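Local coordinates for DNA annealing helicase and endonuclease ZRANB3 (Homo sapiens, PDB 5MKW), which anneals DNA strands and cleaves DNA to maintain genome stability at stalled or collapsed replication forks, its HNH domain carrying the endonuclease activity, at residues Ala48-Lys53 / Leu95-His100. Numbering follows the deposited sequence.
With ZN (zinc ion), chain C.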
loop_
_atom_site.group_PDB
_atom_site.type_symbol
_atom_site.label_atom_id
_atom_site.label_comp_id
_atom_site.label_asym_id
_atom_site.label_seq_id
_atom_site.Cartn_x
_atom_site.Cartn_y
_atom_site.Cartn_z
ATOM N N ALA A 48 -6.474 15.412 -5.913
ATOM C CA ALA A 48 -5.726 16.557 -5.406
ATOM C C ALA A 48 -4.502 16.157 -4.617
ATOM O O ALA A 48 -3.768 17.035 -4.201
ATOM C CB ALA A 48 -6.612 17.426 -4.530
ATOM N N THR A 49 -4.257 14.860 -4.421
ATOM C CA THR A 49 -3.131 14.437 -3.594
ATOM C C THR A 49 -2.469 13.172 -4.139
ATOM O O THR A 49 -2.702 12.806 -5.279
ATOM C CB THR A 49 -3.556 14.373 -2.104
ATOM O OG1 THR A 49 -2.400 14.323 -1.303
ATOM C CG2 THR A 49 -4.450 13.228 -1.798
ATOM N N TRP A 50 -1.591 12.563 -3.356
ATOM C CA TRP A 50 -0.722 11.435 -3.781
ATOM C C TRP A 50 -1.492 10.252 -4.322
ATOM O O TRP A 50 -0.974 9.498 -5.142
ATOM C CB TRP A 50 0.152 10.961 -2.596
ATOM C CG TRP A 50 -0.656 10.471 -1.383
ATOM C CD1 TRP A 50 -0.980 11.187 -0.271
ATOM C CD2 TRP A 50 -1.123 9.154 -1.148
ATOM N NE1 TRP A 50 -1.657 10.394 0.637
ATOM C CE2 TRP A 50 -1.771 9.144 0.097
ATOM C CE3 TRP A 50 -1.001 7.959 -1.837
ATOM C CZ2 TRP A 50 -2.299 7.986 0.648
ATOM C CZ3 TRP A 50 -1.646 6.847 -1.352
ATOM C CH2 TRP A 50 -2.238 6.849 -0.098
ATOM N N THR A 51 -2.735 10.088 -3.891
ATOM C CA THR A 51 -3.628 9.038 -4.457
ATOM C C THR A 51 -3.917 9.187 -5.996
ATOM O O THR A 51 -4.304 8.227 -6.682
ATOM C CB THR A 51 -4.984 9.053 -3.707
ATOM O OG1 THR A 51 -5.391 10.417 -3.489
ATOM C CG2 THR A 51 -4.866 8.352 -2.375
ATOM N N SER A 52 -3.673 10.373 -6.534
ATOM C CA SER A 52 -3.907 10.607 -7.963
ATOM C C SER A 52 -3.102 9.671 -8.848
ATOM O O SER A 52 -3.452 9.447 -10.021
ATOM C CB SER A 52 -3.552 12.039 -8.336
ATOM O OG SER A 52 -2.146 12.244 -8.265
ATOM N N LYS A 53 -2.067 9.073 -8.275
ATOM C CA LYS A 53 -1.226 8.152 -9.006
ATOM C C LYS A 53 -1.687 6.699 -8.972
ATOM O O LYS A 53 -1.097 5.867 -9.613
ATOM C CB LYS A 53 0.196 8.237 -8.487
ATOM C CG LYS A 53 0.875 9.533 -8.868
ATOM C CD LYS A 53 2.319 9.520 -8.373
ATOM C CE LYS A 53 3.141 10.640 -9.001
ATOM N NZ LYS A 53 4.581 10.262 -9.044
ATOM N N LEU A 95 3.447 0.871 4.069
ATOM C CA LEU A 95 3.608 1.598 2.809
ATOM C C LEU A 95 2.251 2.149 2.396
ATOM O O LEU A 95 1.231 1.437 2.474
ATOM C CB LEU A 95 4.103 0.660 1.685
ATOM C CG LEU A 95 5.465 -0.028 1.789
ATOM C CD1 LEU A 95 5.758 -0.822 0.522
ATOM C CD2 LEU A 95 6.581 0.967 2.037
ATOM N N CYS A 96 2.217 3.373 1.875
ATOM C CA CYS A 96 1.040 3.821 1.186
ATOM C C CYS A 96 0.860 2.942 -0.079
ATOM O O CYS A 96 1.784 2.228 -0.538
ATOM C CB CYS A 96 1.158 5.315 0.800
ATOM S SG CYS A 96 2.279 5.656 -0.555
ATOM N N THR A 97 -0.335 2.985 -0.651
ATOM C CA THR A 97 -0.623 2.101 -1.775
ATOM C C THR A 97 0.112 2.471 -3.059
ATOM O O THR A 97 0.358 1.619 -3.868
ATOM C CB THR A 97 -2.130 1.953 -1.991
ATOM O OG1 THR A 97 -2.772 3.228 -1.818
ATOM C CG2 THR A 97 -2.670 0.934 -0.955
ATOM N N VAL A 98 0.524 3.720 -3.208
ATOM C CA VAL A 98 1.301 4.140 -4.353
ATOM C C VAL A 98 2.731 3.568 -4.242
ATOM O O VAL A 98 3.243 2.953 -5.160
ATOM C CB VAL A 98 1.314 5.676 -4.493
ATOM C CG1 VAL A 98 2.389 6.138 -5.475
ATOM C CG2 VAL A 98 -0.059 6.189 -4.937
ATOM N N CYS A 99 3.335 3.695 -3.084
ATOM C CA CYS A 99 4.633 3.029 -2.876
ATOM C C CYS A 99 4.551 1.494 -2.972
ATOM O O CYS A 99 5.472 0.827 -3.435
ATOM C CB CYS A 99 5.211 3.418 -1.524
ATOM S SG CYS A 99 5.730 5.168 -1.429
ATOM N N HIS A 100 3.487 0.931 -2.447
ATOM C CA HIS A 100 3.326 -0.497 -2.482
ATOM C C HIS A 100 3.228 -0.992 -3.943
ATOM O O HIS A 100 3.792 -2.016 -4.292
ATOM C CB HIS A 100 2.106 -0.913 -1.724
ATOM C CG HIS A 100 1.908 -2.380 -1.694
ATOM N ND1 HIS A 100 0.777 -2.987 -2.197
ATOM C CD2 HIS A 100 2.645 -3.358 -1.125
ATOM C CE1 HIS A 100 0.815 -4.270 -1.905
ATOM N NE2 HIS A 100 1.995 -4.537 -1.376
HETATM ZN ZN ZN C . 4.452 6.085 0.248
#
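The zinc site of the HNH domain is flanked here by a tryptophan, Trp50, which packs against the metal ligand Cys96 and its neighbours Thr97 and Val98. Zinc is held by Cys96 SG at 2.4 Å and Cys99 SG at 2.3 Å. Cys20 and Cys23 complete the four-cysteine set. Cys96 is also the N-cap of the helix that follows. Its SG accepts a nearly straight bond from Cys99 N (171°), so one sulfur both binds the metal and caps the helix start. That N-H probably eases the negative charge on the thiolate.

The methylene of Cys96 lies over one face of the six-membered ring of Trp50. Its CB sits 4.2 Å from the centroid of that Trp50 ring, a CH-pi contact. The sulfur stands obliquely above the same ring, with SG 4.6 Å from its centroid. Trp50 has CG between its backbone N and carbonyl carbon (chi1 60°), which directs the benzo end of the ring toward this cysteine. Two other groups come in at the ring edge. Val98 CG2 is 3.7 Å from Trp50 CE3 and also rests 3.4 Å from Trp50 O. Thr97 OG1 faces Trp50 CZ3, but is hydrogen-bonded to His70 O, with a weak bond to Phe71 O. Lys53 adds its CB beside Val98 CG2, while its extended chain leads the amine away. No hydrogen bond joins the two segments.

Residues 50-53 form a short 3-10 turn between helices 39-47 and 56-64. On the other segment, strand 92-96 of the two-stranded antiparallel sheet passes into the long helix 97-118. Ala27 and Leu30 of helix 27-36 also touch Trp50, and Val25 touches both Trp50 and Cys96.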